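Local coordinates for protein serine racemase (Enterococcus faecalis, PDB 4ECL) that belongs to the alanine racemase family, its cytoplasmic part pairing a TIM-barrel-type N-terminal domain with a largely beta C-terminal domain, at residues L207-E212 with K234-L239; S203-L208 with V227-N232; V20-K25 with L239-V244; T159-A164 with V199-S204. All coordinates share one frame; numbering follows the deposited sequence.

Interaction 1: L207-E212 with K234-L239; sequences LLNYPE and KTKLEL
L208 and L237 meet backbone to backbone where helix 204-209 of the TIM-barrel-type domain runs out, with their CA atoms 5.1 Å apart; one step along, the CA atoms of N209 and K236 are 4.9 Å apart. The non-regular segment 234-239 lies against this helix end and supplies two N-H donors to it. L237 N points almost straight at L208 O (2.9 Å, N-H...O angle 175°) and approaches in the carbonyl plane, so a carbonyl of the last helical turn finds its donor in the loop. K236 N bonds to the side-chain oxygen N209 OD1, also at 2.9 Å, but less straight (149°) and with the donor tilted from the amide plane. The N209 amide is held at both ends, because ND2 donates to A164 O, and this fixes its rotation. T235 comes across the amide at about a right angle, its CG2 lying 3.8 Å from N209 ND2 and its CB the same distance from L208 CB. Beyond the turn, P211 and L237 lie side by side, pointing opposite ways, with L237 CG 3.9 Å from P211 CB. At the other end, L239 CD1 comes in at a slant to rest 3.9 Å from L208 CD2.

Interaction 2: S203-L208 with V227-N232; sequences SSYGLL and VLSSTN. With SO4 (sulfate ion), chain G.
Y205, in the first turn of helix 204-209, lays its phenol group across to L228 and S229 of the loop 227-232, just beside an anion site at the helix N-terminus in this barrel domain. The ring runs obliquely to the L228 side chain and makes contact through its far end: Y205 OH sits 3.3 Å from L228 CB. S229 approaches the same ring at its edge, with OG in the ring plane and 3.9 Å from CE2; that hydroxyl takes its hydrogen bond from neither segment but pairs with N358 ND2. A helical turn after Y205, L208 and L228 reach toward each other tip to tip, CD1 to CD1 at 4.1 Å, next to the phenol contact. The helix start also grips the sulfate ion. S204 has its OG beside its own backbone N (chi1 -67°), which lets both groups converge on one sulfate oxygen. G221 N, V222 N and Y42 OH complete the site, which is consistent with the phosphate-binding cup of pyridoxal phosphate enzymes of this family; the helix dipole would probably favour the anion. On O2 of the sulfate, S204 N donates at 3.1 Å with an angle of 152°, while S204 OG donates at 2.6 Å.

Interaction 3: V20-K25 with L239-V244; sequences VNTLQK and LDLRPV
T22 and L23, adjacent on helix 13-25, meet the loop 239-244 with two differently turned side chains. In T22 the methyl CG2 stands opposite the residue's own backbone N, and the hydroxyl (chi1 -64°) lies next to that N, close enough to the preceding turn to bond H18 O. The methyl is thereby left to face the loop: it lies alongside L239, the two side chains running in opposing senses, CG2 to CB 3.8 Å. T22 OG1 is 3.5 Å from D240 O, whose hydrogen bond comes from H18 NE2 instead. With chi2 of L23 at 169°, CD1 is the branch anti to CA, and the other methyl, CD2, is turned to the loop, where it meets two leucines at about right angles. L239 CD1 lies 3.7 Å from L23 CD2, and L241 CD2 is 4.1 Å from the same methyl. On the exposed side of the loop, D240 and R242 form a salt bridge whose hydrogen bond, R242 NH2 to D240 OD2 at 3.2 Å, is weak. Polar groups of the preceding helical turns complete the join, N19 OD1 accepting from R242 N and N15 ND2 donating to P243 O. Helix 13-25 meets this loop, which leads into strand 245-257, and L23 also touches L207 of helix 204-209 and L33 of strand 32-36.

Interaction 4: T159-A164 with V199-S204; sequences THLCAA and VHIQSS. With SO4 (sulfate ion), chain G.
L161 and I201 touch through their side chains while a water does the bonding between their backbones, an interruption of strand pairing at the ends of two parallel barrel strands. Water 2 accepts from L161 N at 2.8 Å and donates to I201 O at 2.7 Å, spanning a gap where the chains have drawn apart. The direct pairing that precedes it is T159 N to H200 O, 3.3 Å long with an angle of 152° and the donor in the carbonyl plane. It continues the register of strands 152-158 and 198-200 in this TIM-barrel-type domain. Just past it T159 O and I201 O come within 3.4 Å, two acceptors facing one another; R219 NH2 donates to T159 O, and water 2 serves I201 O. The L161 side chain points toward I201, its CG near I201 O and its CD2 4.0 Å from I201 CG2. The strand ends lie on the side where barrels of this type carry their active sites, and there H160 and H200 diverge. H200 is held by R219 NH1 at ND1 and by H123 ND1 at NE2. H160 instead turns its ring toward S203, whose OG approaches obliquely, 3.9 Å from CD2. Water 1, lying in the plane of the H160 ring at its edge, sits 3.0 Å from NE2 and has a weak, longer link to S203 OG.

In the fold
Interactions 1, 2 and 4 gather round the short helix 204-209: interaction 4 is on the strand that leads into it, interaction 2 on its first turns, interaction 1 on its last. Interaction 3 shares L239 with interaction 1, and its L23 packs on L207, but it does not touch interaction 4. Interactions 1 and 4 are partly buried, whereas 2 and 3 are surface contacts. Their chemistry differs: interaction 4 pairs one backbone bond with ordered water and a leucine-isoleucine contact; interaction 1 combines N-H bonds to a backbone and a side-chain oxygen with leucine packing; interaction 3 is methyl packing, and interaction 2 mainly van der Waals contact of a phenol. Interactions 2 and 4 share S203, S204 and the sulfate.

Interaction 1: L207-E212 with K234-L239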
loop_
_atom_site.group_PDB
_atom_site.type_symbol
_atom_site.label_atom_id
_atom_site.label_comp_id
_atom_site.label_asym_id
_atom_site.label_seq_id
_atom_site.Cartn_x
_atom_site.Cartn_y
_atom_site.Cartn_z
ATOM N N LEU A 207 -27.620 4.768 -1.360
ATOM C CA LEU A 207 -28.336 5.014 -2.613
ATOM C C LEU A 207 -28.946 3.725 -3.157
ATOM O O LEU A 207 -30.132 3.676 -3.462
ATOM C CB LEU A 207 -27.394 5.609 -3.665
ATOM C CG LEU A 207 -28.000 5.798 -5.054
ATOM C CD1 LEU A 207 -29.322 6.590 -4.989
ATOM C CD2 LEU A 207 -26.997 6.491 -5.956
ATOM N N LEU A 208 -28.129 2.683 -3.281
ATOM C CA LEU A 208 -28.571 1.426 -3.893
ATOM C C LEU A 208 -29.657 0.701 -3.105
ATOM O O LEU A 208 -30.541 0.076 -3.695
ATOM C CB LEU A 208 -27.387 0.470 -4.086
ATOM C CG LEU A 208 -26.262 0.906 -5.018
ATOM C CD1 LEU A 208 -25.170 -0.169 -5.046
ATOM C CD2 LEU A 208 -26.801 1.180 -6.414
ATOM N N ASN A 209 -29.567 0.757 -1.780
ATOM C CA ASN A 209 -30.476 -0.003 -0.924
ATOM C C ASN A 209 -31.524 0.835 -0.171
ATOM O O ASN A 209 -32.517 0.293 0.333
ATOM C CB ASN A 209 -29.673 -0.882 0.042
ATOM C CG ASN A 209 -29.192 -2.171 -0.612
ATOM O OD1 ASN A 209 -29.887 -2.737 -1.452
ATOM N ND2 ASN A 209 -28.001 -2.633 -0.236
ATOM N N TYR A 210 -31.296 2.145 -0.092
ATOM C CA TYR A 210 -32.251 3.056 0.541
ATOM C C TYR A 210 -32.530 4.256 -0.375
ATOM O O TYR A 210 -32.376 5.414 0.021
ATOM C CB TYR A 210 -31.751 3.468 1.950
ATOM C CG TYR A 210 -31.710 2.273 2.875
ATOM C CD1 TYR A 210 -30.616 1.414 2.881
ATOM C CD2 TYR A 210 -32.789 1.962 3.694
ATOM C CE1 TYR A 210 -30.590 0.294 3.689
ATOM C CE2 TYR A 210 -32.768 0.840 4.515
ATOM C CZ TYR A 210 -31.666 0.010 4.505
ATOM O OH TYR A 210 -31.630 -1.115 5.299
ATOM N N PRO A 211 -32.961 3.980 -1.613
ATOM C CA PRO A 211 -33.063 5.051 -2.604
ATOM C C PRO A 211 -34.185 6.018 -2.268
ATOM O O PRO A 211 -34.190 7.153 -2.743
ATOM C CB PRO A 211 -33.408 4.299 -3.885
ATOM C CG PRO A 211 -34.168 3.110 -3.414
ATOM C CD PRO A 211 -33.572 2.728 -2.087
ATOM N N GLU A 212 -35.125 5.564 -1.449
ATOM C CA GLU A 212 -36.260 6.382 -1.056
ATOM C C GLU A 212 -35.873 7.574 -0.176
ATOM O O GLU A 212 -36.648 8.518 -0.056
ATOM C CB GLU A 212 -37.326 5.524 -0.372
ATOM C CG GLU A 212 -37.062 5.231 1.101
ATOM C CD GLU A 212 -36.033 4.129 1.349
ATOM O OE1 GLU A 212 -35.860 3.230 0.484
ATOM O OE2 GLU A 212 -35.405 4.168 2.434
ATOM N N LYS A 234 -27.745 -8.622 -4.181
ATOM C CA LYS A 234 -28.872 -8.044 -4.899
ATOM C C LYS A 234 -29.324 -6.769 -4.194
ATOM O O LYS A 234 -30.076 -6.821 -3.218
ATOM C CB LYS A 234 -30.035 -9.033 -4.992
ATOM C CG LYS A 234 -31.188 -8.532 -5.851
ATOM C CD LYS A 234 -31.623 -9.587 -6.855
ATOM C CE LYS A 234 -30.436 -10.075 -7.678
ATOM N NZ LYS A 234 -30.816 -11.183 -8.599
ATOM N N THR A 235 -28.850 -5.627 -4.685
ATOM C CA THR A 235 -29.276 -4.344 -4.149
ATOM C C THR A 235 -30.689 -4.021 -4.627
ATOM O O THR A 235 -31.171 -4.622 -5.583
ATOM C CB THR A 235 -28.318 -3.219 -4.565
ATOM O OG1 THR A 235 -28.096 -3.290 -5.975
ATOM C CG2 THR A 235 -26.977 -3.347 -3.826
ATOM N N LYS A 236 -31.351 -3.078 -3.962
ATOM C CA LYS A 236 -32.706 -2.697 -4.341
ATOM C C LYS A 236 -32.711 -2.108 -5.746
ATOM O O LYS A 236 -33.458 -2.555 -6.607
ATOM C CB LYS A 236 -33.317 -1.717 -3.333
ATOM C CG LYS A 236 -33.614 -2.336 -1.975
ATOM C CD LYS A 236 -34.395 -3.630 -2.133
ATOM C CE LYS A 236 -34.585 -4.341 -0.798
ATOM N NZ LYS A 236 -35.197 -5.696 -0.970
ATOM N N LEU A 237 -31.870 -1.110 -5.984
ATOM C CA LEU A 237 -31.676 -0.636 -7.339
ATOM C C LEU A 237 -30.577 -1.488 -7.948
ATOM O O LEU A 237 -29.610 -1.835 -7.273
ATOM C CB LEU A 237 -31.201 0.811 -7.359
ATOM C CG LEU A 237 -31.980 1.915 -6.670
ATOM C CD1 LEU A 237 -31.331 3.215 -7.090
ATOM C CD2 LEU A 237 -33.448 1.869 -7.083
ATOM N N GLU A 238 -30.715 -1.827 -9.218
ATOM C CA GLU A 238 -29.618 -2.459 -9.925
ATOM C C GLU A 238 -29.186 -1.533 -11.041
ATOM O O GLU A 238 -29.810 -1.481 -12.096
ATOM C CB GLU A 238 -30.021 -3.833 -10.458
ATOM C CG GLU A 238 -30.163 -4.883 -9.367
ATOM C CD GLU A 238 -30.316 -6.287 -9.923
ATOM O OE1 GLU A 238 -30.812 -6.429 -11.062
ATOM O OE2 GLU A 238 -29.934 -7.249 -9.220
ATOM N N LEU A 239 -28.134 -0.773 -10.784
ATOM C CA LEU A 239 -27.632 0.189 -11.749
ATOM C C LEU A 239 -26.612 -0.448 -12.682
ATOM O O LEU A 239 -25.967 -1.448 -12.345
ATOM C CB LEU A 239 -27.001 1.385 -11.031
ATOM C CG LEU A 239 -27.953 2.194 -10.142
ATOM C CD1 LEU A 239 -27.232 3.404 -9.564
ATOM C CD2 LEU A 239 -29.172 2.614 -10.943
#

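Interaction 2: S203-L208 with V227-N232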
loop_
_atom_site.group_PDB
_atom_site.type_symbol
_atom_site.label_atom_id
_atom_site.label_comp_id
_atom_site.label_asym_id
_atom_site.label_seq_id
_atom_site.Cartn_x
_atom_site.Cartn_y
_atom_site.Cartn_z
ATOM N N SER A 203 -24.046 6.702 1.582
ATOM C CA SER A 203 -22.907 6.391 0.745
ATOM C C SER A 203 -23.433 5.528 -0.400
ATOM O O SER A 203 -24.644 5.528 -0.641
ATOM C CB SER A 203 -21.829 5.682 1.561
ATOM O OG SER A 203 -21.291 6.574 2.515
ATOM N N SER A 204 -22.550 4.798 -1.098
ATOM C CA SER A 204 -22.955 3.998 -2.271
ATOM C C SER A 204 -24.139 3.068 -2.008
ATOM O O SER A 204 -25.113 3.072 -2.749
ATOM C CB SER A 204 -21.792 3.151 -2.828
ATOM O OG SER A 204 -20.754 3.949 -3.386
ATOM N N TYR A 205 -24.050 2.243 -0.974
ATOM C CA TYR A 205 -25.134 1.303 -0.710
ATOM C C TYR A 205 -26.387 1.985 -0.127
ATOM O O TYR A 205 -27.491 1.426 -0.162
ATOM C CB TYR A 205 -24.646 0.151 0.172
ATOM C CG TYR A 205 -23.777 -0.831 -0.579
ATOM C CD1 TYR A 205 -24.343 -1.834 -1.361
ATOM C CD2 TYR A 205 -22.394 -0.750 -0.518
ATOM C CE1 TYR A 205 -23.552 -2.741 -2.064
ATOM C CE2 TYR A 205 -21.590 -1.652 -1.213
ATOM C CZ TYR A 205 -22.175 -2.645 -1.985
ATOM O OH TYR A 205 -21.375 -3.542 -2.674
ATOM N N GLY A 206 -26.211 3.194 0.395
ATOM C CA GLY A 206 -27.335 3.976 0.893
ATOM C C GLY A 206 -28.242 4.350 -0.262
ATOM O O GLY A 206 -29.474 4.272 -0.166
ATOM N N LEU A 207 -27.620 4.768 -1.360
ATOM C CA LEU A 207 -28.336 5.014 -2.613
ATOM C C LEU A 207 -28.946 3.725 -3.157
ATOM O O LEU A 207 -30.132 3.676 -3.462
ATOM C CB LEU A 207 -27.394 5.609 -3.665
ATOM C CG LEU A 207 -28.000 5.798 -5.054
ATOM C CD1 LEU A 207 -29.322 6.590 -4.989
ATOM C CD2 LEU A 207 -26.997 6.491 -5.956
ATOM N N LEU A 208 -28.129 2.683 -3.281
ATOM C CA LEU A 208 -28.571 1.426 -3.893
ATOM C C LEU A 208 -29.657 0.701 -3.105
ATOM O O LEU A 208 -30.541 0.076 -3.695
ATOM C CB LEU A 208 -27.387 0.470 -4.086
ATOM C CG LEU A 208 -26.262 0.906 -5.018
ATOM C CD1 LEU A 208 -25.170 -0.169 -5.046
ATOM C CD2 LEU A 208 -26.801 1.180 -6.414
ATOM N N VAL A 227 -17.325 -0.635 -9.179
ATOM C CA VAL A 227 -17.072 -1.887 -8.499
ATOM C C VAL A 227 -17.982 -1.944 -7.282
ATOM O O VAL A 227 -18.243 -0.916 -6.651
ATOM C CB VAL A 227 -15.609 -1.957 -8.067
ATOM C CG1 VAL A 227 -14.723 -2.126 -9.281
ATOM C CG2 VAL A 227 -15.221 -0.680 -7.341
ATOM N N LEU A 228 -18.493 -3.123 -6.954
ATOM C CA LEU A 228 -19.209 -3.253 -5.694
ATOM C C LEU A 228 -18.394 -4.053 -4.677
ATOM O O LEU A 228 -17.887 -5.129 -4.992
ATOM C CB LEU A 228 -20.615 -3.826 -5.898
ATOM C CG LEU A 228 -21.572 -2.871 -6.621
ATOM C CD1 LEU A 228 -23.013 -3.320 -6.418
ATOM C CD2 LEU A 228 -21.388 -1.418 -6.165
ATOM N N SER A 229 -18.283 -3.503 -3.467
ATOM C CA SER A 229 -17.408 -4.002 -2.389
ATOM C C SER A 229 -17.249 -5.527 -2.300
ATOM O O SER A 229 -16.205 -6.030 -1.858
ATOM C CB SER A 229 -17.861 -3.440 -1.029
ATOM O OG SER A 229 -17.725 -2.028 -0.974
ATOM N N SER A 230 -18.292 -6.244 -2.716
ATOM C CA SER A 230 -18.259 -7.696 -2.823
ATOM C C SER A 230 -19.084 -8.164 -4.016
ATOM O O SER A 230 -19.549 -7.353 -4.823
ATOM C CB SER A 230 -18.785 -8.348 -1.541
ATOM O OG SER A 230 -17.925 -8.084 -0.444
ATOM N N THR A 231 -19.266 -9.476 -4.108
ATOM C CA THR A 231 -20.047 -10.092 -5.175
ATOM C C THR A 231 -20.768 -11.322 -4.624
ATOM O O THR A 231 -20.150 -12.138 -3.941
ATOM C CB THR A 231 -19.140 -10.510 -6.366
ATOM O OG1 THR A 231 -17.879 -10.997 -5.882
ATOM C CG2 THR A 231 -18.895 -9.330 -7.300
ATOM N N ASN A 232 -22.068 -11.460 -4.887
ATOM C CA ASN A 232 -22.865 -10.474 -5.608
ATOM C C ASN A 232 -24.163 -10.188 -4.854
ATOM O O ASN A 232 -25.112 -10.977 -4.927
ATOM C CB ASN A 232 -23.222 -10.985 -7.009
ATOM C CG ASN A 232 -22.002 -11.265 -7.867
ATOM O OD1 ASN A 232 -21.517 -10.386 -8.583
ATOM N ND2 ASN A 232 -21.503 -12.496 -7.804
HETATM S S SO4 G . -18.608 3.924 -0.275
HETATM O O1 SO4 G . -18.242 4.856 0.798
HETATM O O2 SO4 G . -19.483 4.609 -1.227
HETATM O O3 SO4 G . -17.380 3.494 -0.937
HETATM O O4 SO4 G . -19.276 2.759 0.296
#

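Interaction 3: V20-K25 with L239-V244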
loop_
_atom_site.group_PDB
_atom_site.type_symbol
_atom_site.label_atom_id
_atom_site.label_comp_id
_atom_site.label_asym_id
_atom_site.label_seq_id
_atom_site.Cartn_x
_atom_site.Cartn_y
_atom_site.Cartn_z
ATOM N N VAL A 20 -21.012 8.354 -13.465
ATOM C CA VAL A 20 -21.517 9.626 -12.953
ATOM C C VAL A 20 -22.937 9.898 -13.441
ATOM O O VAL A 20 -23.819 10.275 -12.659
ATOM C CB VAL A 20 -20.593 10.794 -13.328
ATOM C CG1 VAL A 20 -21.315 12.119 -13.190
ATOM C CG2 VAL A 20 -19.334 10.780 -12.452
ATOM N N ASN A 21 -23.165 9.687 -14.730
ATOM C CA ASN A 21 -24.500 9.843 -15.294
ATOM C C ASN A 21 -25.507 8.838 -14.745
ATOM O O ASN A 21 -26.646 9.203 -14.440
ATOM C CB ASN A 21 -24.474 9.761 -16.824
ATOM C CG ASN A 21 -23.848 10.987 -17.467
ATOM O OD1 ASN A 21 -24.094 12.121 -17.051
ATOM N ND2 ASN A 21 -23.030 10.765 -18.488
ATOM N N THR A 22 -25.093 7.581 -14.626
ATOM C CA THR A 22 -25.990 6.533 -14.150
ATOM C C THR A 22 -26.420 6.817 -12.721
ATOM O O THR A 22 -27.583 6.629 -12.346
ATOM C CB THR A 22 -25.333 5.147 -14.202
ATOM O OG1 THR A 22 -25.043 4.808 -15.565
ATOM C CG2 THR A 22 -26.256 4.092 -13.611
ATOM N N LEU A 23 -25.470 7.287 -11.927
ATOM C CA LEU A 23 -25.723 7.571 -10.531
ATOM C C LEU A 23 -26.626 8.793 -10.366
ATOM O O LEU A 23 -27.577 8.765 -9.589
ATOM C CB LEU A 23 -24.390 7.754 -9.789
ATOM C CG LEU A 23 -23.576 6.464 -9.608
ATOM C CD1 LEU A 23 -22.170 6.755 -9.111
ATOM C CD2 LEU A 23 -24.284 5.472 -8.680
ATOM N N GLN A 24 -26.337 9.864 -11.101
ATOM C CA GLN A 24 -27.150 11.073 -11.008
ATOM C C GLN A 24 -28.601 10.780 -11.389
ATOM O O GLN A 24 -29.521 11.364 -10.835
ATOM C CB GLN A 24 -26.590 12.182 -11.901
ATOM C CG GLN A 24 -25.307 12.797 -11.378
ATOM C CD GLN A 24 -24.611 13.690 -12.398
ATOM O OE1 GLN A 24 -24.787 13.534 -13.614
ATOM N NE2 GLN A 24 -23.804 14.630 -11.902
ATOM N N LYS A 25 -28.788 9.859 -12.332
ATOM C CA LYS A 25 -30.118 9.479 -12.797
ATOM C C LYS A 25 -30.947 8.848 -11.693
ATOM O O LYS A 25 -32.157 9.034 -11.634
ATOM C CB LYS A 25 -30.018 8.490 -13.960
ATOM C CG LYS A 25 -30.007 9.118 -15.341
ATOM C CD LYS A 25 -30.059 8.036 -16.407
ATOM C CE LYS A 25 -31.133 7.005 -16.078
ATOM N NZ LYS A 25 -31.176 5.904 -17.080
ATOM N N LEU A 239 -28.134 -0.773 -10.784
ATOM C CA LEU A 239 -27.632 0.189 -11.749
ATOM C C LEU A 239 -26.612 -0.448 -12.682
ATOM O O LEU A 239 -25.967 -1.448 -12.345
ATOM C CB LEU A 239 -27.001 1.385 -11.031
ATOM C CG LEU A 239 -27.953 2.194 -10.142
ATOM C CD1 LEU A 239 -27.232 3.404 -9.564
ATOM C CD2 LEU A 239 -29.172 2.614 -10.943
ATOM N N ASP A 240 -26.471 0.151 -13.857
ATOM C CA ASP A 240 -25.508 -0.296 -14.845
ATOM C C ASP A 240 -24.207 0.450 -14.612
ATOM O O ASP A 240 -23.974 1.500 -15.203
ATOM C CB ASP A 240 -26.040 -0.023 -16.257
ATOM C CG ASP A 240 -25.102 -0.517 -17.342
ATOM O OD1 ASP A 240 -24.316 -1.451 -17.068
ATOM O OD2 ASP A 240 -25.151 0.025 -18.467
ATOM N N LEU A 241 -23.371 -0.086 -13.728
ATOM C CA LEU A 241 -22.094 0.545 -13.395
ATOM C C LEU A 241 -20.940 -0.199 -14.073
ATOM O O LEU A 241 -20.937 -1.432 -14.153
ATOM C CB LEU A 241 -21.906 0.580 -11.879
ATOM C CG LEU A 241 -23.002 1.359 -11.156
ATOM C CD1 LEU A 241 -22.925 1.129 -9.661
ATOM C CD2 LEU A 241 -22.897 2.844 -11.497
ATOM N N ARG A 242 -19.969 0.546 -14.584
ATOM C CA ARG A 242 -18.902 -0.080 -15.357
ATOM C C ARG A 242 -17.531 0.163 -14.710
ATOM O O ARG A 242 -17.252 1.274 -14.270
ATOM C CB ARG A 242 -18.942 0.414 -16.801
ATOM C CG ARG A 242 -20.273 0.089 -17.495
ATOM C CD ARG A 242 -20.325 0.557 -18.935
ATOM N NE ARG A 242 -21.643 0.308 -19.513
ATOM C CZ ARG A 242 -22.154 0.987 -20.534
ATOM N NH1 ARG A 242 -21.465 1.971 -21.100
ATOM N NH2 ARG A 242 -23.366 0.688 -20.984
ATOM N N PRO A 243 -16.675 -0.879 -14.661
ATOM C CA PRO A 243 -15.377 -0.780 -13.969
ATOM C C PRO A 243 -14.463 0.259 -14.611
ATOM O O PRO A 243 -14.317 0.300 -15.839
ATOM C CB PRO A 243 -14.776 -2.183 -14.134
ATOM C CG PRO A 243 -15.471 -2.771 -15.328
ATOM C CD PRO A 243 -16.866 -2.198 -15.290
ATOM N N VAL A 244 -13.869 1.100 -13.775
ATOM C CA VAL A 244 -13.016 2.185 -14.241
ATOM C C VAL A 244 -11.533 1.787 -14.288
ATOM O O VAL A 244 -10.788 2.213 -15.185
ATOM C CB VAL A 244 -13.200 3.433 -13.347
ATOM C CG1 VAL A 244 -12.199 4.529 -13.713
ATOM C CG2 VAL A 244 -14.637 3.950 -13.453
#

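Interaction 4: T159-A164 with V199-S204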
loop_
_atom_site.group_PDB
_atom_site.type_symbol
_atom_site.label_atom_id
_atom_site.label_comp_id
_atom_site.label_asym_id
_atom_site.label_seq_id
_atom_site.Cartn_x
_atom_site.Cartn_y
_atom_site.Cartn_z
ATOM N N THR A 159 -24.580 11.933 8.643
ATOM C CA THR A 159 -24.237 10.729 9.389
ATOM C C THR A 159 -23.821 9.598 8.440
ATOM O O THR A 159 -23.996 9.706 7.229
ATOM C CB THR A 159 -25.399 10.286 10.316
ATOM O OG1 THR A 159 -24.929 9.314 11.270
ATOM C CG2 THR A 159 -26.565 9.727 9.501
ATOM N N HIS A 160 -23.242 8.532 8.986
ATOM C CA HIS A 160 -22.857 7.372 8.193
ATOM C C HIS A 160 -23.658 6.161 8.638
ATOM O O HIS A 160 -23.793 5.912 9.838
ATOM C CB HIS A 160 -21.363 7.066 8.360
ATOM C CG HIS A 160 -20.492 7.677 7.305
ATOM N ND1 HIS A 160 -20.025 8.972 7.381
ATOM C CD2 HIS A 160 -20.004 7.168 6.148
ATOM C CE1 HIS A 160 -19.284 9.235 6.318
ATOM N NE2 HIS A 160 -19.257 8.158 5.554
ATOM N N LEU A 161 -24.176 5.401 7.676
ATOM C CA LEU A 161 -24.888 4.163 7.979
ATOM C C LEU A 161 -23.917 2.996 8.121
ATOM O O LEU A 161 -22.984 2.848 7.329
ATOM C CB LEU A 161 -25.919 3.864 6.900
ATOM C CG LEU A 161 -26.930 4.981 6.667
ATOM C CD1 LEU A 161 -27.789 4.684 5.417
ATOM C CD2 LEU A 161 -27.806 5.175 7.913
ATOM N N CYS A 162 -24.142 2.166 9.135
ATOM C CA CYS A 162 -23.260 1.033 9.395
ATOM C C CYS A 162 -23.361 -0.098 8.392
ATOM O O CYS A 162 -22.356 -0.698 8.033
ATOM C CB CYS A 162 -23.533 0.462 10.779
ATOM S SG CYS A 162 -22.908 1.504 12.084
ATOM N N ALA A 163 -24.576 -0.413 7.968
ATOM C CA ALA A 163 -24.814 -1.666 7.259
ATOM C C ALA A 163 -25.877 -1.533 6.176
ATOM O O ALA A 163 -26.749 -2.393 6.042
ATOM C CB ALA A 163 -25.217 -2.753 8.257
ATOM N N ALA A 164 -25.797 -0.460 5.400
ATOM C CA ALA A 164 -26.761 -0.221 4.343
ATOM C C ALA A 164 -26.567 -1.242 3.226
ATOM O O ALA A 164 -27.429 -1.395 2.359
ATOM C CB ALA A 164 -26.618 1.197 3.805
ATOM N N VAL A 199 -28.379 18.176 3.934
ATOM C CA VAL A 199 -28.353 16.889 4.617
ATOM C C VAL A 199 -27.733 15.797 3.745
ATOM O O VAL A 199 -28.011 15.720 2.543
ATOM C CB VAL A 199 -29.781 16.459 4.997
ATOM C CG1 VAL A 199 -29.802 15.036 5.523
ATOM C CG2 VAL A 199 -30.385 17.432 6.029
ATOM N N HIS A 200 -26.904 14.946 4.347
ATOM C CA HIS A 200 -26.511 13.718 3.672
ATOM C C HIS A 200 -26.334 12.544 4.631
ATOM O O HIS A 200 -25.830 12.697 5.727
ATOM C CB HIS A 200 -25.306 13.923 2.734
ATOM C CG HIS A 200 -24.143 14.647 3.352
ATOM N ND1 HIS A 200 -22.960 14.018 3.674
ATOM C CD2 HIS A 200 -23.964 15.957 3.650
ATOM C CE1 HIS A 200 -22.109 14.903 4.168
ATOM N NE2 HIS A 200 -22.698 16.086 4.172
ATOM N N ILE A 201 -26.775 11.375 4.195
ATOM C CA ILE A 201 -26.873 10.188 5.035
ATOM C C ILE A 201 -26.274 9.009 4.271
ATOM O O ILE A 201 -25.724 8.076 4.862
ATOM C CB ILE A 201 -28.376 9.896 5.325
ATOM C CG1 ILE A 201 -28.959 10.975 6.235
ATOM C CG2 ILE A 201 -28.600 8.529 5.966
ATOM C CD1 ILE A 201 -30.482 11.043 6.156
ATOM N N GLN A 202 -26.376 9.063 2.944
ATOM C CA GLN A 202 -26.045 7.906 2.108
ATOM C C GLN A 202 -24.640 7.883 1.525
ATOM O O GLN A 202 -24.117 8.889 1.019
ATOM C CB GLN A 202 -27.038 7.776 0.948
ATOM C CG GLN A 202 -28.486 7.647 1.366
ATOM C CD GLN A 202 -29.397 8.313 0.384
ATOM O OE1 GLN A 202 -29.424 9.544 0.290
ATOM N NE2 GLN A 202 -30.121 7.511 -0.395
ATOM N N SER A 203 -24.046 6.702 1.582
ATOM C CA SER A 203 -22.907 6.391 0.745
ATOM C C SER A 203 -23.433 5.528 -0.400
ATOM O O SER A 203 -24.644 5.528 -0.641
ATOM C CB SER A 203 -21.829 5.682 1.561
ATOM O OG SER A 203 -21.291 6.574 2.515
ATOM N N SER A 204 -22.550 4.798 -1.098
ATOM C CA SER A 204 -22.955 3.998 -2.271
ATOM C C SER A 204 -24.139 3.068 -2.008
ATOM O O SER A 204 -25.113 3.072 -2.749
ATOM C CB SER A 204 -21.792 3.151 -2.828
ATOM O OG SER A 204 -20.754 3.949 -3.386
HETATM S S SO4 G . -18.608 3.924 -0.275
HETATM O O1 SO4 G . -18.242 4.856 0.798
HETATM O O2 SO4 G . -19.483 4.609 -1.227
HETATM O O3 SO4 G . -17.380 3.494 -0.937
HETATM O O4 SO4 G . -19.276 2.759 0.296
HETATM O O HOH W 1 -18.320 8.263 2.717
HETATM O O HOH W 2 -23.631 6.325 5.082
#